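Local coordinates for protein Ent-copalyl diphosphate synthase (Streptomyces platensis, PDB 5BP8) that is a bacterial terpene cyclase of largely alpha-helical fold, with a region related to the C-terminal domain of squalene-hopene cyclases, at residues A434-D439 with A475-D480; S401-T406 with G440-W445; M455-M460 with R508-A513; T448-A453 with G493-K498. One frame throughout, in Å; residues are numbered along the deposited sequence. Where two conformers were deposited one is given.

The four contacts lie in the C-terminal part of this mostly helical chain and share the surroundings of helix 449-461, whose first turns serve contact 4 and whose second half serves contact 3. Contact 2 uses the loop leading into that helix, and contact 1 the start of the same loop. Centres of contacts 2 and 4 are about 8 Å apart, whereas those of contacts 1 and 4 are about 17 Å apart. Contact 2 closes before contacts 3 and 4 open; contact 1 alternates along the chain with each of the others, as do contacts 3 and 4 with each other. This loop and helix 449-461 therefore tie helices 402-416, 469-484 and 504-518 and strand 495-496 together.

Contact 1 of 4, residues A434-D439 with A475-D480; sequences ATQRAD and AARGCD. With SO4 (sulfate ion), chain F; SO4 (sulfate ion), chain D.
The backbone of 434-439, leaving helix 422-435, comes nearest to helix 469-484 at Asp439 and Arg477, whose CA atoms are 7.5 Å apart. Gln436 spans the gap: CG lies anti to the backbone N (chi1 -169°) and the extended chain carries the amide to the helix. Its OE1 accepts a weak bond from Arg477 NH2 (3.0 Å, N-H...O 134°), the amide and guanidinium planes being 42° apart. The stronger partner of OE1 is Ser474 OG, while NE2 bonds to Gly440 O, so both ends are held. Water 1 adds a bridge, donating to Arg437 O and accepting from Arg477 NE at 2.8 Å. Two sulfate ions, probably from the crystallisation liquor, bind at the outer side: one takes Arg437 NH1 at O3 (2.9 Å) and Ala438 N at O1 (3.0 Å), a second Arg477 NH1 at O3 (3.1 Å). Gln436, Gly440 and Trp442 have Gln-x3-Gly-x-Trp spacing, and Gln436 packs on Trp442 while linking the loop to helix 469-484, as in QW motifs of squalene-hopene-type cyclases.

Contact 2 of 4, residues S401-T406 with G440-W445; sequences SPYYAT and GSWGRW
Tyr403, in the first turn of helix 402-416, packs on Trp442 and Gly443 at the tryptophan end of a QW motif. Its ring has a covered face on each side: Trp442 CB makes a CH-pi contact 4.3 Å from the ring centroid, 13° off the normal, and Pro402 CG lies over the opposite face toward the rim. The two aromatic rings meet obliquely, planes 59° apart, with Tyr403 CE1 3.5 Å from Trp442 CD1. At the edge, Tyr403 CE2 approaches Arg444 N to 3.7 Å. Water 2 continues the contact, hydrogen-bonded to Tyr403 OH (2.8 Å) and accepting from Gly443 N (3.1 Å). With CG anti to the carbonyl carbon (chi1 -59°), the tyrosine projects across to the loop.

The second shell fixes both partners. Trp442 NE1 bonds to Ala432 O, which ties the indole to helix 422-435. Ser401 is the N-cap of helix 402-416: its OG accepts from Tyr403 N. The same OG is hydrogen-bonded to Glu451 OE2, which also receives Arg444 N, so one carboxylate oxygen joins the helix start to the loop. Pro402 O takes two bonds from the residue one turn later, Thr406 N (2.9 Å) and Thr406 OG1 (2.6 Å), arriving from opposite faces of the carbonyl plane.

Contact 3 of 4, residues M455-M460 with R508-A513; sequences MVQLLM and RAARLA. With SO4 (sulfate ion), chain C.
Gln457 of helix 449-461 reaches across to Ala510 and Ala513 of helix 504-518, and the CA atoms of Gln457 and Ala513 are 7.1 Å apart. The hydrogen bonding between the segments is weak: Gln457 NE2 donates to Ala510 O at 3.2 Å, with an N-H...O angle of 124°. The other end of the amide, OE1, has a weak partner one turn on, Arg461 NH1.

Van der Waals contact does the rest. Gln457 NE2 is 3.9 Å from both Ala510 CB and Ala513 CB, and its CD is 4.0 Å from Ala513 CB. The two methyls, three residues apart, both touch the amide, which the extended chain (chi2 -174°) brings up to them.

Hydrogen bonds to an anion lie on the far side of helix 504-518. Arg511 meets a sulfate, probably from the crystallisation liquor, end-on and in plane, with NH2 to O2 at 2.8 Å and NH1 to O4 at 3.1 Å; Arg8 NH2 also binds this sulfate, and Arg511 NH2 bonds to Leu482 O.

Val456 packs on helix 469-484 and Leu458 on helix 402-416. Helices 449-461 and 504-518 run in broadly the same direction here, consistent with their being inner helices of an alpha/alpha-barrel, as in squalene-hopene cyclases.

Contact 4 of 4, residues T448-A453 with G493-K498; sequences TTEETA and GLWHDK
The first turn of helix 449-461 meets a classic beta bulge here: Glu450 and Glu451 touch Leu494 and Trp495, which both face Tyr501 across a two-stranded antiparallel hairpin. Glu450 carries the polar link. Trp495 NE1 donates to its OE2 at 2.9 Å with an N-H...O angle of 132°, arriving on the syn side, 22° out of the carboxylate plane. The carboxylate and indole planes are only 12° apart. CG of Glu450 stands opposite its backbone N, and the extended chain beyond it places the carboxylate beside the indole. Water 3 lies in the plane of that ring at its edge and gives a second route between the segments: it lies 2.7 Å from Glu450 OE1, to which it can donate, and accepts from Leu494 N (3.0 Å).

Leu494 supplies the apolar part. Its CD1 is 3.6 Å from Glu450 OE1 and equally close to Glu451 OE1, so a methyl sits against both carboxylates. Glu451 is held by the N-cap: Thr448 OG1 accepts from Glu451 N (3.0 Å) and donates to the anti lone pair of Glu451 OE1 (2.7 Å). Its other oxygen, OE2, is taken up by the start of helix 402-416 and the 440-445 loop.

Because Glu450 OE2 is also hydrogen-bonded to Tyr454 OH and His399 NE2, three partners grip one buried oxygen, which probably leaves the carboxylate little freedom to rotate.

Contact 1 of 4, residues A434-D439 with A475-D480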
loop_
_atom_site.group_PDB
_atom_site.type_symbol
_atom_site.label_atom_id
_atom_site.label_comp_id
_atom_site.label_asym_id
_atom_site.label_seq_id
_atom_site.Cartn_x
_atom_site.Cartn_y
_atom_site.Cartn_z
ATOM N N ALA A 434 -9.479 1.515 -24.760
ATOM C CA ALA A 434 -9.406 2.938 -25.020
ATOM C C ALA A 434 -8.230 3.602 -24.314
ATOM O O ALA A 434 -7.780 4.661 -24.744
ATOM C CB ALA A 434 -10.688 3.597 -24.575
ATOM N N THR A 435 -7.765 3.001 -23.230
ATOM C CA THR A 435 -6.710 3.616 -22.408
ATOM C C THR A 435 -5.324 3.026 -22.617
ATOM O O THR A 435 -4.345 3.504 -22.016
ATOM C CB THR A 435 -7.047 3.492 -20.912
ATOM O OG1 THR A 435 -7.288 2.126 -20.574
ATOM C CG2 THR A 435 -8.250 4.351 -20.542
ATOM N N GLN A 436 -5.220 1.992 -23.452
ATOM C CA GLN A 436 -3.922 1.375 -23.705
ATOM C C GLN A 436 -2.938 2.373 -24.322
ATOM O O GLN A 436 -3.306 3.150 -25.190
ATOM C CB GLN A 436 -4.077 0.138 -24.593
ATOM C CG GLN A 436 -2.827 -0.699 -24.681
ATOM C CD GLN A 436 -3.045 -2.001 -25.406
ATOM O OE1 GLN A 436 -3.988 -2.150 -26.204
ATOM N NE2 GLN A 436 -2.197 -2.973 -25.106
ATOM N N ARG A 437 -1.702 2.378 -23.825
ATOM C CA ARG A 437 -0.671 3.265 -24.337
ATOM C C ARG A 437 -0.116 2.717 -25.648
ATOM O O ARG A 437 -0.310 1.549 -25.980
ATOM C CB ARG A 437 0.454 3.471 -23.317
ATOM C CG ARG A 437 -0.036 4.184 -22.069
ATOM C CD ARG A 437 0.984 4.158 -20.939
ATOM N NE ARG A 437 0.552 5.005 -19.826
ATOM C CZ ARG A 437 0.777 6.315 -19.732
ATOM N NH1 ARG A 437 1.474 6.979 -20.689
ATOM N NH2 ARG A 437 0.326 6.977 -18.666
ATOM N N ALA A 438 0.591 3.580 -26.387
ATOM C CA ALA A 438 1.043 3.233 -27.751
ATOM C C ALA A 438 1.989 2.052 -27.765
ATOM O O ALA A 438 2.012 1.310 -28.734
ATOM C CB ALA A 438 1.724 4.429 -28.407
ATOM N N ASP A 439 2.772 1.881 -26.698
ATOM C CA ASP A 439 3.700 0.745 -26.602
ATOM C C ASP A 439 3.059 -0.567 -26.073
ATOM O O ASP A 439 3.751 -1.557 -25.844
ATOM C CB ASP A 439 4.914 1.136 -25.771
ATOM C CG ASP A 439 4.581 1.346 -24.292
ATOM O OD1 ASP A 439 3.393 1.296 -23.923
ATOM O OD2 ASP A 439 5.513 1.561 -23.501
ATOM N N ALA A 475 -4.485 -7.489 -25.658
ATOM C CA ALA A 475 -3.815 -8.307 -24.655
ATOM C C ALA A 475 -2.433 -8.782 -25.111
ATOM O O ALA A 475 -1.493 -8.846 -24.305
ATOM C CB ALA A 475 -4.680 -9.493 -24.264
ATOM N N ALA A 476 -2.305 -9.113 -26.398
ATOM C CA ALA A 476 -1.008 -9.504 -26.981
ATOM C C ALA A 476 0.017 -8.386 -26.900
ATOM O O ALA A 476 1.169 -8.636 -26.578
ATOM C CB ALA A 476 -1.174 -9.933 -28.443
ATOM N N ARG A 477 -0.396 -7.161 -27.194
ATOM C CA ARG A 477 0.518 -6.022 -27.134
ATOM C C ARG A 477 0.911 -5.775 -25.661
ATOM O O ARG A 477 2.065 -5.431 -25.375
ATOM C CB ARG A 477 -0.115 -4.759 -27.748
ATOM C CG ARG A 477 -0.188 -4.764 -29.294
ATOM C CD ARG A 477 -0.544 -3.410 -29.875
ATOM N NE ARG A 477 -1.785 -2.850 -29.333
ATOM C CZ ARG A 477 -3.014 -3.103 -29.787
ATOM N NH1 ARG A 477 -3.222 -3.927 -30.812
ATOM N NH2 ARG A 477 -4.060 -2.527 -29.204
ATOM N N GLY A 478 -0.057 -5.958 -24.755
ATOM C CA GLY A 478 0.185 -5.906 -23.295
ATOM C C GLY A 478 1.269 -6.885 -22.900
ATOM O O GLY A 478 2.249 -6.522 -22.240
ATOM N N CYS A 479 1.127 -8.132 -23.360
ATOM C CA CYS A 479 2.114 -9.157 -23.080
ATOM C C CYS A 479 3.490 -8.833 -23.659
ATOM O O CYS A 479 4.521 -9.032 -22.998
ATOM C CB CYS A 479 1.637 -10.543 -23.553
ATOM S SG CYS A 479 0.349 -11.252 -22.519
ATOM N N ASP A 480 3.509 -8.310 -24.880
ATOM C CA ASP A 480 4.745 -7.829 -25.486
ATOM C C ASP A 480 5.424 -6.786 -24.602
ATOM O O ASP A 480 6.624 -6.850 -24.380
ATOM C CB ASP A 480 4.467 -7.208 -26.854
ATOM C CG ASP A 480 4.102 -8.236 -27.904
ATOM O OD1 ASP A 480 4.340 -9.452 -27.695
ATOM O OD2 ASP A 480 3.555 -7.813 -28.934
HETATM S S SO4 F . 2.410 6.296 -24.799
HETATM O O1 SO4 F . 1.012 6.361 -25.357
HETATM O O2 SO4 F . 3.094 4.974 -25.142
HETATM O O3 SO4 F . 2.463 6.485 -23.323
HETATM O O4 SO4 F . 3.239 7.350 -25.437
HETATM S S SO4 D . -6.069 -3.037 -33.429
HETATM O O1 SO4 D . -7.324 -3.330 -34.170
HETATM O O2 SO4 D . -6.308 -1.904 -32.506
HETATM O O3 SO4 D . -5.669 -4.249 -32.684
HETATM O O4 SO4 D . -4.989 -2.654 -34.372
HETATM O O HOH W 1 -1.357 -0.379 -28.066
#

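Contact 2 of 4, residues S401-T406 with G440-W445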
loop_
_atom_site.group_PDB
_atom_site.type_symbol
_atom_site.label_atom_id
_atom_site.label_comp_id
_atom_site.label_asym_id
_atom_site.label_seq_id
_atom_site.Cartn_x
_atom_site.Cartn_y
_atom_site.Cartn_z
ATOM N N SER A 401 -4.238 3.668 -8.757
ATOM C CA SER A 401 -4.505 3.355 -10.148
ATOM C C SER A 401 -5.959 2.904 -10.426
ATOM O O SER A 401 -6.474 1.995 -9.754
ATOM C CB SER A 401 -3.581 2.225 -10.603
ATOM O OG SER A 401 -3.829 1.929 -11.951
ATOM N N PRO A 402 -6.595 3.491 -11.441
ATOM C CA PRO A 402 -7.890 2.944 -11.850
ATOM C C PRO A 402 -7.767 1.557 -12.474
ATOM O O PRO A 402 -8.794 0.835 -12.614
ATOM C CB PRO A 402 -8.383 3.951 -12.859
ATOM C CG PRO A 402 -7.169 4.551 -13.450
ATOM C CD PRO A 402 -6.126 4.546 -12.368
ATOM N N TYR A 403 -6.550 1.174 -12.868
ATOM C CA TYR A 403 -6.333 -0.149 -13.466
ATOM C C TYR A 403 -6.501 -1.246 -12.427
ATOM O O TYR A 403 -7.059 -2.308 -12.744
ATOM C CB TYR A 403 -4.996 -0.204 -14.218
ATOM C CG TYR A 403 -5.015 0.861 -15.290
ATOM C CD1 TYR A 403 -5.806 0.715 -16.448
ATOM C CD2 TYR A 403 -4.330 2.056 -15.120
ATOM C CE1 TYR A 403 -5.865 1.723 -17.399
ATOM C CE2 TYR A 403 -4.384 3.056 -16.069
ATOM C CZ TYR A 403 -5.154 2.894 -17.199
ATOM O OH TYR A 403 -5.192 3.929 -18.114
ATOM N N TYR A 404 -6.057 -0.993 -11.194
ATOM C CA TYR A 404 -6.306 -1.939 -10.088
ATOM C C TYR A 404 -7.802 -2.081 -9.823
ATOM O O TYR A 404 -8.342 -3.217 -9.814
ATOM C CB TYR A 404 -5.626 -1.494 -8.794
ATOM C CG TYR A 404 -5.878 -2.420 -7.627
ATOM C CD1 TYR A 404 -5.358 -3.693 -7.629
ATOM C CD2 TYR A 404 -6.630 -2.018 -6.528
ATOM C CE1 TYR A 404 -5.567 -4.554 -6.565
ATOM C CE2 TYR A 404 -6.855 -2.884 -5.447
ATOM C CZ TYR A 404 -6.333 -4.155 -5.489
ATOM O OH TYR A 404 -6.465 -5.071 -4.473
ATOM N N ALA A 405 -8.457 -0.944 -9.579
ATOM C CA ALA A 405 -9.872 -0.934 -9.152
ATOM C C ALA A 405 -10.765 -1.558 -10.233
ATOM O O ALA A 405 -11.635 -2.419 -9.939
ATOM C CB ALA A 405 -10.319 0.474 -8.833
ATOM N N THR A 406 -10.473 -1.215 -11.485
ATOM C CA THR A 406 -11.304 -1.704 -12.595
ATOM C C THR A 406 -11.127 -3.211 -12.802
ATOM O O THR A 406 -12.111 -3.938 -13.038
ATOM C CB THR A 406 -11.002 -0.931 -13.890
ATOM O OG1 THR A 406 -11.198 0.471 -13.650
ATOM C CG2 THR A 406 -11.969 -1.357 -15.014
ATOM N N GLY A 440 1.739 -0.573 -25.896
ATOM C CA GLY A 440 1.036 -1.754 -25.417
ATOM C C GLY A 440 0.826 -1.813 -23.914
ATOM O O GLY A 440 0.059 -2.656 -23.430
ATOM N N SER A 441 1.517 -0.950 -23.168
ATOM C CA SER A 441 1.375 -0.904 -21.720
ATOM C C SER A 441 0.141 -0.139 -21.278
ATOM O O SER A 441 -0.559 0.479 -22.067
ATOM C CB SER A 441 2.614 -0.264 -21.097
ATOM O OG SER A 441 2.632 1.149 -21.336
ATOM N N TRP A 442 -0.147 -0.216 -19.979
ATOM C CA TRP A 442 -1.112 0.664 -19.359
ATOM C C TRP A 442 -0.479 1.213 -18.097
ATOM O O TRP A 442 0.389 0.572 -17.491
ATOM C CB TRP A 442 -2.370 -0.067 -18.929
ATOM C CG TRP A 442 -3.414 -0.434 -19.975
ATOM C CD1 TRP A 442 -4.562 0.242 -20.262
ATOM C CD2 TRP A 442 -3.426 -1.607 -20.784
ATOM N NE1 TRP A 442 -5.311 -0.451 -21.198
ATOM C CE2 TRP A 442 -4.629 -1.591 -21.535
ATOM C CE3 TRP A 442 -2.560 -2.699 -20.912
ATOM C CZ2 TRP A 442 -4.963 -2.598 -22.420
ATOM C CZ3 TRP A 442 -2.902 -3.708 -21.798
ATOM C CH2 TRP A 442 -4.092 -3.639 -22.549
ATOM N N GLY A 443 -0.945 2.390 -17.697
ATOM C CA GLY A 443 -0.665 2.899 -16.388
ATOM C C GLY A 443 -1.053 4.350 -16.229
ATOM O O GLY A 443 -1.163 5.083 -17.221
ATOM N N ARG A 444 -1.245 4.751 -14.978
ATOM C CA ARG A 444 -1.708 6.091 -14.658
ATOM C C ARG A 444 -0.729 7.194 -15.051
ATOM O O ARG A 444 -1.102 8.138 -15.762
ATOM C CB ARG A 444 -2.016 6.196 -13.164
ATOM C CG ARG A 444 -2.546 7.569 -12.802
ATOM C CD ARG A 444 -3.022 7.667 -11.370
ATOM N NE ARG A 444 -3.303 9.068 -11.046
ATOM C CZ ARG A 444 -3.855 9.485 -9.908
ATOM N NH1 ARG A 444 -4.225 8.632 -8.963
ATOM N NH2 ARG A 444 -4.042 10.783 -9.714
ATOM N N TRP A 445 0.497 7.095 -14.545
ATOM C CA TRP A 445 1.520 8.130 -14.771
ATOM C C TRP A 445 2.546 7.704 -15.837
ATOM O O TRP A 445 3.215 8.540 -16.445
ATOM C CB TRP A 445 2.213 8.439 -13.463
ATOM C CG TRP A 445 1.354 9.110 -12.467
ATOM C CD1 TRP A 445 0.672 10.275 -12.636
ATOM C CD2 TRP A 445 1.051 8.662 -11.146
ATOM N NE1 TRP A 445 -0.019 10.598 -11.504
ATOM C CE2 TRP A 445 0.189 9.624 -10.567
ATOM C CE3 TRP A 445 1.408 7.536 -10.397
ATOM C CZ2 TRP A 445 -0.311 9.509 -9.271
ATOM C CZ3 TRP A 445 0.938 7.432 -9.085
ATOM C CH2 TRP A 445 0.083 8.416 -8.539
HETATM O O HOH W 2 -2.899 3.658 -19.694
#

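Contact 3 of 4, residues M455-M460 with R508-A513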
loop_
_atom_site.group_PDB
_atom_site.type_symbol
_atom_site.label_atom_id
_atom_site.label_comp_id
_atom_site.label_asym_id
_atom_site.label_seq_id
_atom_site.Cartn_x
_atom_site.Cartn_y
_atom_site.Cartn_z
HETATM N N MSE A 455 -4.639 -5.203 -16.765
HETATM C CA MSE A 455 -5.437 -5.094 -17.986
HETATM C C MSE A 455 -5.350 -6.323 -18.846
HETATM O O MSE A 455 -6.363 -6.737 -19.444
HETATM C CB MSE A 455 -5.068 -3.827 -18.762
HETATM C CG MSE A 455 -5.517 -2.596 -17.979
HETATM SE SE MSE A 455 -7.447 -2.458 -17.660
HETATM C CE MSE A 455 -7.580 -3.199 -15.867
ATOM N N VAL A 456 -4.180 -6.929 -18.953
ATOM C CA VAL A 456 -4.063 -8.175 -19.716
ATOM C C VAL A 456 -4.970 -9.262 -19.097
ATOM O O VAL A 456 -5.727 -9.953 -19.826
ATOM C CB VAL A 456 -2.599 -8.645 -19.824
ATOM C CG1 VAL A 456 -2.512 -10.080 -20.312
ATOM C CG2 VAL A 456 -1.823 -7.717 -20.741
ATOM N N GLN A 457 -4.932 -9.382 -17.772
ATOM C CA GLN A 457 -5.811 -10.316 -17.060
ATOM C C GLN A 457 -7.279 -10.036 -17.303
ATOM O O GLN A 457 -8.039 -10.967 -17.592
ATOM C CB GLN A 457 -5.598 -10.267 -15.561
ATOM C CG GLN A 457 -4.282 -10.839 -15.104
ATOM C CD GLN A 457 -4.195 -10.897 -13.595
ATOM O OE1 GLN A 457 -5.115 -11.395 -12.926
ATOM N NE2 GLN A 457 -3.081 -10.398 -13.048
ATOM N N LEU A 458 -7.680 -8.767 -17.176
ATOM C CA LEU A 458 -9.062 -8.365 -17.410
ATOM C C LEU A 458 -9.509 -8.799 -18.793
ATOM O O LEU A 458 -10.573 -9.421 -18.944
ATOM C CB LEU A 458 -9.233 -6.851 -17.259
ATOM C CG LEU A 458 -10.620 -6.262 -17.540
ATOM C CD1 LEU A 458 -11.714 -7.017 -16.815
ATOM C CD2 LEU A 458 -10.688 -4.783 -17.168
ATOM N N LEU A 459 -8.714 -8.451 -19.811
ATOM C CA LEU A 459 -9.083 -8.738 -21.194
ATOM C C LEU A 459 -9.155 -10.236 -21.481
ATOM O O LEU A 459 -10.114 -10.701 -22.121
ATOM C CB LEU A 459 -8.114 -8.063 -22.164
ATOM C CG LEU A 459 -8.156 -6.530 -22.213
ATOM C CD1 LEU A 459 -7.000 -5.999 -23.050
ATOM C CD2 LEU A 459 -9.476 -6.016 -22.762
HETATM N N MSE A 460 -8.169 -10.986 -21.005
HETATM C CA MSE A 460 -8.139 -12.439 -21.249
HETATM C C MSE A 460 -9.212 -13.168 -20.482
HETATM O O MSE A 460 -9.922 -14.042 -21.049
HETATM C CB MSE A 460 -6.753 -13.011 -20.985
HETATM C CG MSE A 460 -5.688 -12.479 -21.930
HETATM SE SE MSE A 460 -5.993 -12.985 -23.814
HETATM C CE MSE A 460 -7.354 -11.770 -24.486
ATOM N N ARG A 508 4.838 -9.181 -9.146
ATOM C CA ARG A 508 5.439 -10.272 -9.904
ATOM C C ARG A 508 4.400 -11.364 -10.163
ATOM O O ARG A 508 4.372 -11.953 -11.253
ATOM C CB ARG A 508 6.678 -10.842 -9.205
ATOM C CG ARG A 508 7.841 -9.847 -9.158
ATOM C CD ARG A 508 9.131 -10.404 -8.581
ATOM N NE ARG A 508 9.872 -11.126 -9.606
ATOM C CZ ARG A 508 11.193 -11.326 -9.623
ATOM N NH1 ARG A 508 12.006 -10.849 -8.669
ATOM N NH2 ARG A 508 11.712 -12.016 -10.632
ATOM N N ALA A 509 3.537 -11.622 -9.176
ATOM C CA ALA A 509 2.514 -12.662 -9.335
ATOM C C ALA A 509 1.461 -12.240 -10.345
ATOM O O ALA A 509 0.987 -13.046 -11.144
ATOM C CB ALA A 509 1.890 -13.027 -7.999
ATOM N N ALA A 510 1.106 -10.959 -10.333
ATOM C CA ALA A 510 0.195 -10.419 -11.299
ATOM C C ALA A 510 0.739 -10.500 -12.724
ATOM O O ALA A 510 0.001 -10.825 -13.673
ATOM C CB ALA A 510 -0.172 -8.979 -10.938
ATOM N N ARG A 511 2.024 -10.222 -12.868
ATOM C CA ARG A 511 2.690 -10.296 -14.159
ATOM C C ARG A 511 2.666 -11.744 -14.674
ATOM O O ARG A 511 2.323 -11.997 -15.827
ATOM C CB ARG A 511 4.123 -9.793 -14.080
ATOM C CG ARG A 511 4.907 -9.933 -15.375
ATOM C CD ARG A 511 6.351 -9.473 -15.211
ATOM N NE ARG A 511 7.078 -9.463 -16.475
ATOM C CZ ARG A 511 7.816 -10.469 -16.961
ATOM N NH1 ARG A 511 7.951 -11.619 -16.310
ATOM N NH2 ARG A 511 8.446 -10.311 -18.112
ATOM N N LEU A 512 2.998 -12.668 -13.792
ATOM C CA LEU A 512 3.021 -14.093 -14.176
ATOM C C LEU A 512 1.645 -14.554 -14.672
ATOM O O LEU A 512 1.539 -15.185 -15.738
ATOM C CB LEU A 512 3.533 -14.945 -13.028
ATOM C CG LEU A 512 3.519 -16.474 -13.255
ATOM C CD1 LEU A 512 4.333 -16.851 -14.472
ATOM C CD2 LEU A 512 4.035 -17.211 -12.036
ATOM N N ALA A 513 0.602 -14.214 -13.922
ATOM C CA ALA A 513 -0.780 -14.513 -14.317
ATOM C C ALA A 513 -1.140 -13.955 -15.691
ATOM O O ALA A 513 -1.702 -14.670 -16.537
ATOM C CB ALA A 513 -1.749 -14.011 -13.265
HETATM S S SO4 C . 10.150 -13.550 -19.137
HETATM O O1 SO4 C . 9.626 -14.376 -20.259
HETATM O O2 SO4 C . 10.061 -12.134 -19.535
HETATM O O3 SO4 C . 11.565 -13.885 -18.863
HETATM O O4 SO4 C . 9.351 -13.818 -17.917
#

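Contact 4 of 4, residues T448-A453 with G493-K498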
loop_
_atom_site.group_PDB
_atom_site.type_symbol
_atom_site.label_atom_id
_atom_site.label_comp_id
_atom_site.label_asym_id
_atom_site.label_seq_id
_atom_site.Cartn_x
_atom_site.Cartn_y
_atom_site.Cartn_z
ATOM N N THR A 448 3.296 0.667 -16.594
ATOM C CA THR A 448 3.927 -0.107 -15.544
ATOM C C THR A 448 3.627 -1.582 -15.733
ATOM O O THR A 448 2.622 -1.953 -16.332
ATOM C CB THR A 448 3.426 0.281 -14.142
ATOM O OG1 THR A 448 2.013 0.030 -14.023
ATOM C CG2 THR A 448 3.719 1.765 -13.855
ATOM N N THR A 449 4.508 -2.395 -15.212
ATOM C CA THR A 449 4.288 -3.857 -15.157
ATOM C C THR A 449 2.966 -4.165 -14.434
ATOM O O THR A 449 2.109 -4.911 -14.974
ATOM C CB THR A 449 5.464 -4.536 -14.431
ATOM O OG1 THR A 449 6.632 -4.460 -15.267
ATOM C CG2 THR A 449 5.185 -6.025 -14.103
ATOM N N GLU A 450 2.776 -3.557 -13.250
ATOM C CA GLU A 450 1.588 -3.868 -12.452
ATOM C C GLU A 450 0.298 -3.567 -13.218
ATOM O O GLU A 450 -0.576 -4.419 -13.356
ATOM C CB GLU A 450 1.608 -3.092 -11.138
ATOM C CG GLU A 450 0.414 -3.377 -10.234
ATOM C CD GLU A 450 0.446 -2.623 -8.915
ATOM O OE1 GLU A 450 1.369 -1.780 -8.710
ATOM O OE2 GLU A 450 -0.455 -2.883 -8.095
ATOM N N GLU A 451 0.191 -2.344 -13.748
ATOM C CA GLU A 451 -1.062 -1.914 -14.347
ATOM C C GLU A 451 -1.328 -2.608 -15.688
ATOM O O GLU A 451 -2.480 -2.936 -16.011
ATOM C CB GLU A 451 -1.124 -0.393 -14.466
ATOM C CG GLU A 451 -0.999 0.315 -13.109
ATOM C CD GLU A 451 -0.695 1.793 -13.228
ATOM O OE1 GLU A 451 0.476 2.142 -13.482
ATOM O OE2 GLU A 451 -1.615 2.615 -13.035
ATOM N N THR A 452 -0.267 -2.844 -16.443
ATOM C CA THR A 452 -0.364 -3.596 -17.673
ATOM C C THR A 452 -0.879 -5.019 -17.367
ATOM O O THR A 452 -1.809 -5.527 -18.050
ATOM C CB THR A 452 0.991 -3.653 -18.403
ATOM O OG1 THR A 452 1.444 -2.318 -18.698
ATOM C CG2 THR A 452 0.852 -4.450 -19.704
ATOM N N ALA A 453 -0.283 -5.643 -16.357
ATOM C CA ALA A 453 -0.687 -7.000 -15.937
ATOM C C ALA A 453 -2.156 -7.071 -15.612
ATOM O O ALA A 453 -2.847 -8.019 -16.055
ATOM C CB ALA A 453 0.136 -7.484 -14.752
ATOM N N GLY A 493 5.637 2.434 -6.587
ATOM C CA GLY A 493 4.640 2.270 -5.551
ATOM C C GLY A 493 3.328 2.929 -5.945
ATOM O O GLY A 493 3.301 4.099 -6.313
ATOM N N LEU A 494 2.243 2.162 -5.891
ATOM C CA LEU A 494 0.916 2.652 -6.233
ATOM C C LEU A 494 -0.139 2.369 -5.146
ATOM O O LEU A 494 -1.251 2.876 -5.220
ATOM C CB LEU A 494 0.468 2.030 -7.550
ATOM C CG LEU A 494 1.334 2.293 -8.792
ATOM C CD1 LEU A 494 0.764 1.534 -9.962
ATOM C CD2 LEU A 494 1.348 3.774 -9.101
ATOM N N TRP A 495 0.198 1.537 -4.177
ATOM C CA TRP A 495 -0.720 1.202 -3.095
ATOM C C TRP A 495 -0.700 2.249 -2.018
ATOM O O TRP A 495 0.382 2.647 -1.563
ATOM C CB TRP A 495 -0.375 -0.158 -2.503
ATOM C CG TRP A 495 -0.543 -1.276 -3.474
ATOM C CD1 TRP A 495 0.215 -1.536 -4.564
ATOM C CD2 TRP A 495 -1.542 -2.302 -3.426
ATOM N NE1 TRP A 495 -0.245 -2.639 -5.206
ATOM C CE2 TRP A 495 -1.319 -3.142 -4.525
ATOM C CE3 TRP A 495 -2.598 -2.581 -2.558
ATOM C CZ2 TRP A 495 -2.141 -4.245 -4.813
ATOM C CZ3 TRP A 495 -3.428 -3.687 -2.843
ATOM C CH2 TRP A 495 -3.174 -4.503 -3.953
ATOM N N HIS A 496 -1.871 2.697 -1.581
ATOM C CA HIS A 496 -1.923 3.755 -0.561
ATOM C C HIS A 496 -1.443 3.307 0.814
ATOM O O HIS A 496 -1.945 2.320 1.376
ATOM C CB HIS A 496 -3.328 4.331 -0.411
ATOM C CG HIS A 496 -3.749 5.201 -1.551
ATOM N ND1 HIS A 496 -5.018 5.723 -1.650
ATOM C CD2 HIS A 496 -3.087 5.617 -2.654
ATOM C CE1 HIS A 496 -5.118 6.431 -2.767
ATOM N NE2 HIS A 496 -3.954 6.401 -3.383
ATOM N N ASP A 497 -0.467 4.029 1.371
ATOM C CA ASP A 497 -0.239 3.952 2.817
ATOM C C ASP A 497 0.138 5.352 3.316
ATOM O O ASP A 497 -0.663 6.277 3.206
ATOM C CB ASP A 497 0.741 2.826 3.202
ATOM C CG ASP A 497 0.887 2.689 4.704
ATOM O OD1 ASP A 497 -0.126 2.889 5.413
ATOM O OD2 ASP A 497 2.007 2.514 5.208
ATOM N N LYS A 498 1.327 5.548 3.866
ATOM C CA LYS A 498 1.727 6.873 4.256
ATOM C C LYS A 498 1.959 7.700 3.001
ATOM O O LYS A 498 1.396 8.787 2.852
ATOM C CB LYS A 498 3.038 6.810 5.101
ATOM C CG LYS A 498 2.886 6.124 6.455
ATOM C CD LYS A 498 2.146 6.983 7.457
ATOM C CE LYS A 498 1.786 6.192 8.708
ATOM N NZ LYS A 498 3.005 5.769 9.437
HETATM O O HOH W 3 2.717 -0.664 -6.599
#